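Local coordinates for ORF59 (Human herpesvirus 8, PDB 3HSL), which serves as the accessory subunit of the viral DNA polymerase in lytic replication, raising its processivity, probably by preventing it from leaving the active template, at residues Y12-D17 with A111-Y116; E29-A34 with L261-V266; K191-V196 with R251-S256; T203-T208 with F220-K225. All blocks are in the same frame, centred on the assembly; numbering follows the deposited sequence.

In the fold
Contact 1 is the most buried of the four, a strand pair near one end of the elongated chain, with apolar side chains along one sheet face. Contact 4 lies on the other side of the chain's centre, about 47 Å from contact 1 between centres, and is a smaller, partly exposed junction where a hairpin opens. Contact 2, nearest the middle, joins two helices through a histidine and a leucine. It shares helix 254-263 with contact 3: one meets the helix where it ends, the other where it begins, so a backbone carbonyl is bound in contact 2 and backbone N-H groups in contact 3. Contacts 3 and 4 involve the neighbouring strands 195-201 and 206-211.

Contact 1 (Y12-D17 with A111-Y116); sequences YGVRVD and AGIAFY
Tyr12 to Val16 pairs antiparallel with Ala111 to Phe115, the two short strand axes running 175° apart. Backbone hydrogen bonds join Tyr12 with Phe115 and Val14 with Ile113 in both directions; Val14 N meets Ile113 O at 2.8 Å and Tyr12 N meets Phe115 O at 3.1 Å. A further bond of 2.9 Å runs from Val16 N to Ala111 O. Between the Tyr12-Phe115 and Val14-Ile113 pairs, the non-hydrogen-bonded pair Gly13 and Ala114 brings its CA atoms to 3.9 Å.

Apolar contacts follow the face that carries Tyr12, Val14, Val16, Ala111, Ile113 and Phe115. The side chains of Tyr12 and Phe115 lie side by side and point the same way, with Phe115 CD2 at the edge of the tyrosine ring, in its plane, 3.9 Å from Tyr12 CD2. Val14 uses CG1, set between its backbone N and carbonyl carbon (chi1 67°), to touch Ile113 CB. Val16 CG2 meets Ile113 CG1 at 3.8 Å.

Strand 12-16 lies between strands 71-73 and 108-116 of an antiparallel sheet, and strand 130-137 flanks 108-116 beyond. Helix 18-35 covers Val16 and Ala111 with Leu21 and Val18, Phe86 stacks on Phe115, and the Tyr12 hydroxyl bonds to Ala46 O.

Contact 2 (E29-A34 with L261-V266); sequences EHIKSA and LRLCKV
The imidazole of His30 has Val266 CA over one face, while Arg262 O and Leu263 O lie at its edge, near the ring plane. The ring reaches from helix 18-35 to the C-terminal end of helix 254-263, a side-chain-to-backbone hydrogen bond joining two helices of this PCNA-like processivity factor. NE2 donates to Arg262 O at 2.9 Å with an N-H...O angle of 159°, the acceptor only 9° out of the imidazole plane. Lys265 O is also close to NE2, at 3.1 Å, but the angle is too poor for a hydrogen bond. With CG anti to the backbone N (chi1 -176°), the ring stretches across to the other segment, and its CD2 comes within 3.3 Å of Leu263 O. The bond needs the proton on NE2, and the carbonyl oxygens gathered at this helix end may raise the basicity of the imidazole.

Val266 runs alongside the histidine but points the other way, its CG2 3.6 Å from His30 CD2. Around the polar link the packing is apolar: Ile31 and Leu263 cross at about a right angle, and both also touch Leu63 of strand 61-67. Leu298 of strand 296-302 packs against Val266. One methyl of the leucine serves two residues of helix 18-35: Leu263 CD2 lies 3.9 Å from Ile31 CA and 3.9 Å from Ala34 CB.

Contact 3 (K191-V196 with R251-S256); sequences KEDQTV and RVSLES
Asp193 lays its carboxylate across the side chain of Glu255, the two carboxylate planes turned 59° apart and CG of the glutamate near Asp193 OD1. The setting is a strand-to-helix junction: strand 248-253 pairs antiparallel with strand 195-201, then turns into helix 254-263, whose N-cap is Ser253. Asp193 reaches over this helix start. Its OD1 accepts from Glu255 N at 2.9 Å on the syn side, 26° out of the carboxylate plane, while OD2 takes the hydroxyl of Ser253, in a bond modelled too short for its length to be trusted. CG anti to the backbone N (chi1 -163°) carries the carboxylate to both donors. Ser253 OG in turn accepts a weak capping bond from Ser256 N and is also hydrogen-bonded to Thr59 OG1. Asp193 OD1 lies 4.2 Å from Glu255 OE2, a pairing of like charges that the backbone N-H groups of the helix start may partly offset.

Backbone bonds continue the junction. Leu254 N donates to Gln194 O at 3.1 Å, so the first helical residue is still tied to the 191-196 segment. Val196 and Val252 form a hydrogen-bonded pair, Val196 N to Val252 O being 2.7 Å and nearly straight. Val305 extends the arrangement through a backbone bond to Arg251.

Leu211 of strand 206-211 packs against both Val196 and Leu254. Those two side chains meet obliquely, with Val196 CG2 against Leu254 CB and CD1.

Contact 4 (T203-T208 with F220-K225); sequences TLSIVT and FKPETK
Ser205 covers one face of the Phe220 ring. Its CB sits 3.9 Å from the ring centroid and 17° off the normal, a CH-pi contact, while its carbonyl oxygen lies 3.3 Å above the plane on that same face, offset toward the rim. This oxygen also accepts the backbone N-H of Phe220 at 2.8 Å, with an N-H...O angle of 153°. Phe220 therefore grips the serine twice, by its backbone and by its ring. The ring can fold back over its own hydrogen-bond partner because CG stands between the backbone N and the carbonyl carbon (chi1 58°).

Next to this pair, Val207 crosses the phenylalanine at about a right angle and places CG2 3.5 Å from Phe220 CE2. Ser205 OG lies at the CG and CD side of the Pro222 ring, 3.3 Å from Pro222 CG.

Ser205 is the centre of an inverse gamma turn, which probably helps to present its carbonyl to Phe220. Farther out, strands 206-211 and 214-222 form a beta hairpin in which Val207 is backbone-bonded to Ile218, and Lys221 bonds to Asp240 and Gly242 on strand 214-222's other flank. Val200 and Leu171 pack against both Val207 and Phe220.

With a single hydrogen bond across it and the rest ring, methyl and proline contacts, the open end of the hairpin is closed mainly by van der Waals packing around one aromatic side chain.

Contact 1 (Y12-D17 with A111-Y116)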
loop_
_atom_site.group_PDB
_atom_site.type_symbol
_atom_site.label_atom_id
_atom_site.label_comp_id
_atom_site.label_asym_id
_atom_site.label_seq_id
_atom_site.Cartn_x
_atom_site.Cartn_y
_atom_site.Cartn_z
ATOM N N TYR A 12 6.931 -19.435 22.428
ATOM C CA TYR A 12 6.844 -18.097 23.049
ATOM C C TYR A 12 5.941 -17.114 22.322
ATOM O O TYR A 12 6.073 -16.904 21.123
ATOM C CB TYR A 12 8.253 -17.492 23.178
ATOM C CG TYR A 12 8.359 -16.164 23.905
ATOM C CD1 TYR A 12 8.427 -16.121 25.290
ATOM C CD2 TYR A 12 8.397 -14.958 23.213
ATOM C CE1 TYR A 12 8.527 -14.912 25.974
ATOM C CE2 TYR A 12 8.496 -13.740 23.885
ATOM C CZ TYR A 12 8.560 -13.727 25.270
ATOM O OH TYR A 12 8.659 -12.540 25.966
ATOM N N GLY A 13 5.025 -16.514 23.070
ATOM C CA GLY A 13 4.079 -15.553 22.531
ATOM C C GLY A 13 4.007 -14.303 23.374
ATOM O O GLY A 13 4.376 -14.308 24.542
ATOM N N VAL A 14 3.526 -13.221 22.777
ATOM C CA VAL A 14 3.422 -11.958 23.471
ATOM C C VAL A 14 2.181 -11.185 23.006
ATOM O O VAL A 14 1.819 -11.232 21.824
ATOM C CB VAL A 14 4.715 -11.127 23.233
ATOM C CG1 VAL A 14 4.839 -10.699 21.762
ATOM C CG2 VAL A 14 4.753 -9.921 24.120
ATOM N N ARG A 15 1.538 -10.489 23.939
ATOM C CA ARG A 15 0.384 -9.660 23.650
ATOM C C ARG A 15 0.937 -8.252 23.467
ATOM O O ARG A 15 1.738 -7.779 24.287
ATOM C CB ARG A 15 -0.630 -9.681 24.790
ATOM C CG ARG A 15 -1.735 -8.621 24.644
ATOM C CD ARG A 15 -2.582 -8.495 25.916
ATOM N NE ARG A 15 -3.418 -7.282 25.939
ATOM C CZ ARG A 15 -3.006 -6.077 26.361
ATOM N NH1 ARG A 15 -1.762 -5.890 26.803
ATOM N NH2 ARG A 15 -3.843 -5.045 26.342
ATOM N N VAL A 16 0.505 -7.588 22.395
ATOM C CA VAL A 16 0.950 -6.228 22.048
ATOM C C VAL A 16 0.069 -5.123 22.658
ATOM O O VAL A 16 -1.142 -5.123 22.464
ATOM C CB VAL A 16 0.991 -6.087 20.508
ATOM C CG1 VAL A 16 1.454 -4.695 20.082
ATOM C CG2 VAL A 16 1.899 -7.169 19.914
ATOM N N ASP A 17 0.674 -4.189 23.394
ATOM C CA ASP A 17 -0.092 -3.094 24.010
ATOM C C ASP A 17 -0.426 -2.060 22.926
ATOM O O ASP A 17 0.267 -1.034 22.778
ATOM C CB ASP A 17 0.701 -2.466 25.161
ATOM C CG ASP A 17 -0.084 -1.387 25.898
ATOM O OD1 ASP A 17 -1.058 -0.836 25.335
ATOM O OD2 ASP A 17 0.278 -1.083 27.054
ATOM N N ALA A 111 -3.793 -7.075 19.331
ATOM C CA ALA A 111 -2.741 -7.700 18.527
ATOM C C ALA A 111 -1.805 -8.555 19.367
ATOM O O ALA A 111 -1.582 -8.270 20.546
ATOM C CB ALA A 111 -1.938 -6.638 17.780
ATOM N N GLY A 112 -1.258 -9.600 18.754
ATOM C CA GLY A 112 -0.351 -10.514 19.446
ATOM C C GLY A 112 0.646 -11.112 18.479
ATOM O O GLY A 112 0.374 -11.217 17.282
ATOM N N ILE A 113 1.809 -11.506 18.989
ATOM C CA ILE A 113 2.847 -12.090 18.138
ATOM C C ILE A 113 3.322 -13.351 18.821
ATOM O O ILE A 113 3.677 -13.343 20.005
ATOM C CB ILE A 113 4.058 -11.154 17.934
ATOM C CG1 ILE A 113 3.635 -9.721 17.630
ATOM C CG2 ILE A 113 4.949 -11.675 16.818
ATOM C CD1 ILE A 113 4.817 -8.804 17.497
ATOM N N ALA A 114 3.332 -14.444 18.080
ATOM C CA ALA A 114 3.744 -15.709 18.648
ATOM C C ALA A 114 4.919 -16.244 17.876
ATOM O O ALA A 114 5.088 -15.912 16.707
ATOM C CB ALA A 114 2.600 -16.672 18.594
ATOM N N PHE A 115 5.724 -17.068 18.530
ATOM C CA PHE A 115 6.897 -17.677 17.920
ATOM C C PHE A 115 6.855 -19.152 18.233
ATOM O O PHE A 115 6.446 -19.545 19.332
ATOM C CB PHE A 115 8.180 -17.043 18.463
ATOM C CG PHE A 115 8.219 -15.545 18.304
ATOM C CD1 PHE A 115 8.598 -14.970 17.101
ATOM C CD2 PHE A 115 7.874 -14.708 19.365
ATOM C CE1 PHE A 115 8.631 -13.599 16.955
ATOM C CE2 PHE A 115 7.909 -13.312 19.217
ATOM C CZ PHE A 115 8.288 -12.766 18.015
ATOM N N TYR A 116 7.275 -19.974 17.276
ATOM C CA TYR A 116 7.259 -21.412 17.461
ATOM C C TYR A 116 8.067 -22.169 16.421
ATOM O O TYR A 116 8.355 -21.642 15.348
ATOM C CB TYR A 116 5.820 -21.921 17.465
ATOM C CG TYR A 116 5.062 -21.721 16.189
ATOM C CD1 TYR A 116 5.075 -22.702 15.196
ATOM C CD2 TYR A 116 4.327 -20.558 15.970
ATOM C CE1 TYR A 116 4.375 -22.533 14.005
ATOM C CE2 TYR A 116 3.622 -20.368 14.784
ATOM C CZ TYR A 116 3.650 -21.363 13.804
ATOM O OH TYR A 116 2.952 -21.188 12.625
#

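Contact 2 (E29-A34 with L261-V266)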
loop_
_atom_site.group_PDB
_atom_site.type_symbol
_atom_site.label_atom_id
_atom_site.label_comp_id
_atom_site.label_asym_id
_atom_site.label_seq_id
_atom_site.Cartn_x
_atom_site.Cartn_y
_atom_site.Cartn_z
ATOM N N GLU A 29 4.346 6.709 11.764
ATOM C CA GLU A 29 3.936 7.264 10.465
ATOM C C GLU A 29 5.027 8.110 9.801
ATOM O O GLU A 29 5.073 8.250 8.571
ATOM C CB GLU A 29 2.657 8.099 10.595
ATOM C CG GLU A 29 1.460 7.262 10.987
ATOM C CD GLU A 29 1.127 6.200 9.932
ATOM O OE1 GLU A 29 0.862 6.605 8.768
ATOM O OE2 GLU A 29 1.132 4.976 10.281
ATOM N N HIS A 30 5.905 8.675 10.613
ATOM C CA HIS A 30 6.953 9.507 10.088
ATOM C C HIS A 30 8.094 8.681 9.492
ATOM O O HIS A 30 8.741 9.118 8.543
ATOM C CB HIS A 30 7.435 10.433 11.193
ATOM C CG HIS A 30 8.470 11.412 10.756
ATOM N ND1 HIS A 30 8.166 12.526 10.005
ATOM C CD2 HIS A 30 9.806 11.448 10.965
ATOM C CE1 HIS A 30 9.272 13.206 9.767
ATOM N NE2 HIS A 30 10.282 12.574 10.339
ATOM N N ILE A 31 8.340 7.489 10.033
ATOM C CA ILE A 31 9.447 6.665 9.542
ATOM C C ILE A 31 9.015 5.498 8.683
ATOM O O ILE A 31 9.854 4.730 8.232
ATOM C CB ILE A 31 10.290 6.078 10.712
ATOM C CG1 ILE A 31 9.501 5.010 11.484
ATOM C CG2 ILE A 31 10.813 7.198 11.637
ATOM C CD1 ILE A 31 10.328 4.232 12.561
ATOM N N LYS A 32 7.709 5.372 8.458
ATOM C CA LYS A 32 7.154 4.231 7.718
ATOM C C LYS A 32 7.727 3.827 6.370
ATOM O O LYS A 32 7.857 2.630 6.108
ATOM C CB LYS A 32 5.620 4.273 7.663
ATOM C CG LYS A 32 5.038 5.335 6.812
ATOM C CD LYS A 32 3.533 5.307 6.864
ATOM C CE LYS A 32 2.970 6.378 5.957
ATOM N NZ LYS A 32 1.491 6.421 6.079
ATOM N N SER A 33 8.075 4.778 5.512
ATOM C CA SER A 33 8.605 4.387 4.196
ATOM C C SER A 33 10.008 3.820 4.382
ATOM O O SER A 33 10.393 2.866 3.700
ATOM C CB SER A 33 8.594 5.539 3.195
ATOM O OG SER A 33 9.535 6.513 3.588
ATOM N N ALA A 34 10.766 4.410 5.307
ATOM C CA ALA A 34 12.110 3.928 5.613
ATOM C C ALA A 34 12.095 2.540 6.248
ATOM O O ALA A 34 13.014 1.763 6.043
ATOM C CB ALA A 34 12.821 4.892 6.528
ATOM N N LEU A 261 18.772 12.998 9.496
ATOM C CA LEU A 261 18.294 14.266 10.057
ATOM C C LEU A 261 16.814 14.538 9.824
ATOM O O LEU A 261 16.184 15.260 10.586
ATOM C CB LEU A 261 19.091 15.434 9.504
ATOM C CG LEU A 261 20.574 15.573 9.840
ATOM C CD1 LEU A 261 21.119 16.730 9.028
ATOM C CD2 LEU A 261 20.848 15.754 11.353
ATOM N N ARG A 262 16.261 13.962 8.768
ATOM C CA ARG A 262 14.875 14.165 8.438
ATOM C C ARG A 262 13.983 13.197 9.214
ATOM O O ARG A 262 12.890 13.565 9.633
ATOM C CB ARG A 262 14.738 14.137 6.916
ATOM C CG ARG A 262 13.353 14.402 6.339
ATOM C CD ARG A 262 13.511 15.297 5.059
ATOM N NE ARG A 262 14.289 14.736 3.948
ATOM C CZ ARG A 262 13.778 14.343 2.775
ATOM N NH1 ARG A 262 12.467 14.446 2.521
ATOM N NH2 ARG A 262 14.591 13.848 1.845
ATOM N N LEU A 263 14.465 11.968 9.406
ATOM C CA LEU A 263 13.760 10.911 10.143
ATOM C C LEU A 263 13.698 11.149 11.654
ATOM O O LEU A 263 12.715 10.793 12.306
ATOM C CB LEU A 263 14.391 9.530 9.846
ATOM C CG LEU A 263 14.152 8.909 8.450
ATOM C CD1 LEU A 263 15.171 7.816 8.017
ATOM C CD2 LEU A 263 12.698 8.427 8.249
ATOM N N CYS A 264 14.746 11.748 12.204
ATOM C CA CYS A 264 14.796 12.021 13.637
ATOM C C CYS A 264 14.172 13.368 14.050
ATOM O O CYS A 264 14.217 13.748 15.224
ATOM C CB CYS A 264 16.217 11.908 14.134
ATOM S SG CYS A 264 16.863 10.296 13.789
ATOM N N LYS A 265 13.599 14.075 13.077
ATOM C CA LYS A 265 12.930 15.335 13.310
ATOM C C LYS A 265 11.444 14.972 13.231
ATOM O O LYS A 265 10.837 15.029 12.147
ATOM C CB LYS A 265 13.307 16.352 12.222
ATOM C CG LYS A 265 12.703 17.777 12.342
ATOM C CD LYS A 265 13.250 18.534 13.566
ATOM C CE LYS A 265 12.811 20.004 13.646
ATOM N NZ LYS A 265 11.347 20.146 13.835
ATOM N N VAL A 266 10.867 14.595 14.375
ATOM C CA VAL A 266 9.457 14.222 14.458
ATOM C C VAL A 266 8.728 15.308 15.245
ATOM O O VAL A 266 8.856 15.372 16.469
ATOM C CB VAL A 266 9.271 12.867 15.176
ATOM C CG1 VAL A 266 7.793 12.448 15.153
ATOM C CG2 VAL A 266 10.129 11.803 14.534
#

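Contact 3 (K191-V196 with R251-S256)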
loop_
_atom_site.group_PDB
_atom_site.type_symbol
_atom_site.label_atom_id
_atom_site.label_comp_id
_atom_site.label_asym_id
_atom_site.label_seq_id
_atom_site.Cartn_x
_atom_site.Cartn_y
_atom_site.Cartn_z
ATOM N N LYS A 191 22.600 13.467 -8.188
ATOM C CA LYS A 191 21.913 12.206 -8.509
ATOM C C LYS A 191 22.658 11.115 -7.743
ATOM O O LYS A 191 22.043 10.242 -7.123
ATOM C CB LYS A 191 21.912 11.892 -10.013
ATOM C CG LYS A 191 21.404 13.004 -10.954
ATOM C CD LYS A 191 22.347 14.222 -10.994
ATOM C CE LYS A 191 21.807 15.298 -11.911
ATOM N NZ LYS A 191 22.697 16.486 -11.908
ATOM N N GLU A 192 23.991 11.189 -7.798
ATOM C CA GLU A 192 24.865 10.233 -7.122
ATOM C C GLU A 192 25.214 10.691 -5.695
ATOM O O GLU A 192 25.221 11.894 -5.391
ATOM C CB GLU A 192 26.143 9.980 -7.932
ATOM C CG GLU A 192 26.908 8.761 -7.425
ATOM C CD GLU A 192 26.071 7.480 -7.553
ATOM O OE1 GLU A 192 25.625 7.174 -8.689
ATOM O OE2 GLU A 192 25.867 6.786 -6.520
ATOM N N ASP A 193 25.505 9.720 -4.829
ATOM C CA ASP A 193 25.831 10.012 -3.439
ATOM C C ASP A 193 27.285 10.455 -3.308
ATOM O O ASP A 193 28.126 10.154 -4.159
ATOM C CB ASP A 193 25.561 8.803 -2.538
ATOM C CG ASP A 193 25.487 9.180 -1.068
ATOM O OD1 ASP A 193 24.941 10.261 -0.774
ATOM O OD2 ASP A 193 25.960 8.410 -0.208
ATOM N N GLN A 194 27.569 11.175 -2.230
ATOM C CA GLN A 194 28.897 11.680 -1.971
ATOM C C GLN A 194 29.192 11.395 -0.509
ATOM O O GLN A 194 28.291 11.052 0.253
ATOM C CB GLN A 194 28.921 13.192 -2.199
ATOM C CG GLN A 194 28.227 13.644 -3.477
ATOM C CD GLN A 194 28.356 15.135 -3.727
ATOM O OE1 GLN A 194 27.354 15.847 -3.788
ATOM N NE2 GLN A 194 29.590 15.618 -3.866
ATOM N N THR A 195 30.452 11.533 -0.110
ATOM C CA THR A 195 30.767 11.306 1.286
ATOM C C THR A 195 30.885 12.719 1.886
ATOM O O THR A 195 31.505 13.594 1.288
ATOM C CB THR A 195 32.083 10.500 1.500
ATOM O OG1 THR A 195 33.207 11.370 1.538
ATOM C CG2 THR A 195 32.263 9.392 0.460
ATOM N N VAL A 196 30.290 12.938 3.056
ATOM C CA VAL A 196 30.373 14.240 3.700
ATOM C C VAL A 196 31.274 14.039 4.895
ATOM O O VAL A 196 31.102 13.068 5.632
ATOM C CB VAL A 196 29.049 14.678 4.307
ATOM C CG1 VAL A 196 29.090 16.179 4.559
ATOM C CG2 VAL A 196 27.910 14.376 3.384
ATOM N N ARG A 251 33.376 10.710 8.146
ATOM C CA ARG A 251 33.028 10.861 6.744
ATOM C C ARG A 251 31.946 9.836 6.422
ATOM O O ARG A 251 32.202 8.659 6.154
ATOM C CB ARG A 251 34.228 10.875 5.785
ATOM C CG ARG A 251 35.238 9.789 5.886
ATOM C CD ARG A 251 36.255 9.946 4.743
ATOM N NE ARG A 251 36.866 11.276 4.717
ATOM C CZ ARG A 251 37.998 11.609 5.338
ATOM N NH1 ARG A 251 38.670 10.711 6.050
ATOM N NH2 ARG A 251 38.467 12.848 5.249
ATOM N N VAL A 252 30.722 10.328 6.461
ATOM C CA VAL A 252 29.549 9.517 6.255
ATOM C C VAL A 252 28.854 9.782 4.929
ATOM O O VAL A 252 29.206 10.730 4.202
ATOM C CB VAL A 252 28.544 9.814 7.378
ATOM C CG1 VAL A 252 29.215 9.631 8.733
ATOM C CG2 VAL A 252 28.045 11.225 7.256
ATOM N N SER A 253 27.867 8.937 4.625
ATOM C CA SER A 253 27.093 9.072 3.401
ATOM C C SER A 253 26.119 10.225 3.481
ATOM O O SER A 253 25.362 10.333 4.453
ATOM C CB SER A 253 26.288 7.821 3.142
ATOM O OG SER A 253 25.368 8.077 2.102
ATOM N N LEU A 254 26.143 11.077 2.454
ATOM C CA LEU A 254 25.255 12.231 2.365
ATOM C C LEU A 254 23.789 11.838 2.372
ATOM O O LEU A 254 23.017 12.462 3.093
ATOM C CB LEU A 254 25.549 13.074 1.130
ATOM C CG LEU A 254 24.715 14.354 0.953
ATOM C CD1 LEU A 254 24.850 15.325 2.133
ATOM C CD2 LEU A 254 25.062 15.047 -0.347
ATOM N N GLU A 255 23.402 10.822 1.584
ATOM C CA GLU A 255 22.004 10.360 1.564
ATOM C C GLU A 255 21.596 9.950 2.961
ATOM O O GLU A 255 20.527 10.343 3.446
ATOM C CB GLU A 255 21.778 9.140 0.674
ATOM C CG GLU A 255 21.964 9.304 -0.836
ATOM C CD GLU A 255 21.615 8.009 -1.592
ATOM O OE1 GLU A 255 20.920 7.129 -0.996
ATOM O OE2 GLU A 255 22.042 7.892 -2.775
ATOM N N SER A 256 22.450 9.157 3.605
ATOM C CA SER A 256 22.162 8.704 4.954
ATOM C C SER A 256 22.012 9.877 5.914
ATOM O O SER A 256 21.151 9.853 6.779
ATOM C CB SER A 256 23.226 7.728 5.450
ATOM O OG SER A 256 23.198 6.531 4.687
#

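Contact 4 (T203-T208 with F220-K225)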
loop_
_atom_site.group_PDB
_atom_site.type_symbol
_atom_site.label_atom_id
_atom_site.label_comp_id
_atom_site.label_asym_id
_atom_site.label_seq_id
_atom_site.Cartn_x
_atom_site.Cartn_y
_atom_site.Cartn_z
ATOM N N THR A 203 39.143 23.069 20.205
ATOM C CA THR A 203 39.740 24.404 20.363
ATOM C C THR A 203 38.698 25.488 20.109
ATOM O O THR A 203 38.410 26.311 20.984
ATOM C CB THR A 203 40.941 24.629 19.408
ATOM O OG1 THR A 203 41.963 23.669 19.684
ATOM C CG2 THR A 203 41.524 26.036 19.572
ATOM N N LEU A 204 38.142 25.477 18.904
ATOM C CA LEU A 204 37.114 26.416 18.504
ATOM C C LEU A 204 35.898 25.591 18.823
ATOM O O LEU A 204 35.937 24.380 18.612
ATOM C CB LEU A 204 37.193 26.612 16.993
ATOM C CG LEU A 204 38.608 26.844 16.413
ATOM C CD1 LEU A 204 38.598 26.857 14.888
ATOM C CD2 LEU A 204 39.300 28.119 16.979
ATOM N N SER A 205 34.811 26.147 19.323
ATOM C CA SER A 205 33.688 25.226 19.545
ATOM C C SER A 205 32.921 25.198 18.225
ATOM O O SER A 205 31.848 25.808 18.100
ATOM C CB SER A 205 32.838 25.649 20.728
ATOM O OG SER A 205 33.640 25.659 21.892
ATOM N N ILE A 206 33.487 24.481 17.246
ATOM C CA ILE A 206 32.925 24.429 15.897
ATOM C C ILE A 206 32.867 23.068 15.212
ATOM O O ILE A 206 33.797 22.265 15.305
ATOM C CB ILE A 206 33.745 25.360 14.961
ATOM C CG1 ILE A 206 33.704 26.804 15.450
ATOM C CG2 ILE A 206 33.234 25.304 13.540
ATOM C CD1 ILE A 206 34.487 27.727 14.582
ATOM N N VAL A 207 31.753 22.837 14.519
ATOM C CA VAL A 207 31.498 21.626 13.760
ATOM C C VAL A 207 31.366 22.035 12.319
ATOM O O VAL A 207 30.597 22.951 12.012
ATOM C CB VAL A 207 30.172 21.034 14.147
ATOM C CG1 VAL A 207 29.816 19.847 13.230
ATOM C CG2 VAL A 207 30.228 20.625 15.606
ATOM N N THR A 208 32.094 21.381 11.419
ATOM C CA THR A 208 31.975 21.794 10.032
ATOM C C THR A 208 31.556 20.632 9.124
ATOM O O THR A 208 32.016 19.505 9.281
ATOM C CB THR A 208 33.267 22.495 9.511
ATOM O OG1 THR A 208 34.090 21.609 8.761
ATOM C CG2 THR A 208 34.042 23.140 10.635
ATOM N N PHE A 220 29.127 26.395 18.527
ATOM C CA PHE A 220 28.232 26.026 19.626
ATOM C C PHE A 220 28.791 26.410 20.994
ATOM O O PHE A 220 29.995 26.610 21.146
ATOM C CB PHE A 220 27.931 24.516 19.582
ATOM C CG PHE A 220 29.159 23.645 19.660
ATOM C CD1 PHE A 220 29.697 23.278 20.892
ATOM C CD2 PHE A 220 29.778 23.191 18.499
ATOM C CE1 PHE A 220 30.831 22.476 20.965
ATOM C CE2 PHE A 220 30.893 22.398 18.564
ATOM C CZ PHE A 220 31.426 22.038 19.799
ATOM N N LYS A 221 27.915 26.518 21.987
ATOM C CA LYS A 221 28.368 26.836 23.337
ATOM C C LYS A 221 28.614 25.480 24.012
ATOM O O LYS A 221 27.689 24.658 24.139
ATOM C CB LYS A 221 27.355 27.693 24.112
ATOM N N PRO A 222 29.862 25.235 24.442
ATOM C CA PRO A 222 30.170 23.969 25.092
ATOM C C PRO A 222 29.847 24.001 26.585
ATOM O O PRO A 222 30.191 24.979 27.260
ATOM C CB PRO A 222 31.678 23.835 24.877
ATOM C CG PRO A 222 32.182 25.248 24.809
ATOM C CD PRO A 222 31.045 26.114 24.339
ATOM N N GLU A 223 29.197 22.959 27.104
ATOM C CA GLU A 223 28.878 22.921 28.537
ATOM C C GLU A 223 30.040 22.548 29.461
ATOM O O GLU A 223 30.671 21.503 29.284
ATOM C CB GLU A 223 27.643 22.061 28.834
ATOM C CG GLU A 223 26.298 22.741 28.553
ATOM C CD GLU A 223 25.982 23.934 29.490
ATOM O OE1 GLU A 223 26.871 24.428 30.235
ATOM O OE2 GLU A 223 24.810 24.375 29.470
ATOM N N THR A 224 30.312 23.416 30.441
ATOM C CA THR A 224 31.375 23.181 31.415
ATOM C C THR A 224 30.969 21.953 32.213
ATOM O O THR A 224 31.613 20.905 32.109
ATOM C CB THR A 224 31.575 24.384 32.384
ATOM O OG1 THR A 224 31.925 25.553 31.637
ATOM C CG2 THR A 224 32.676 24.095 33.413
ATOM N N LYS A 225 29.900 22.095 33.001
ATOM C CA LYS A 225 29.380 21.017 33.836
ATOM C C LYS A 225 29.374 19.676 33.095
ATOM O O LYS A 225 28.874 19.593 31.964
ATOM C CB LYS A 225 27.970 21.354 34.331
#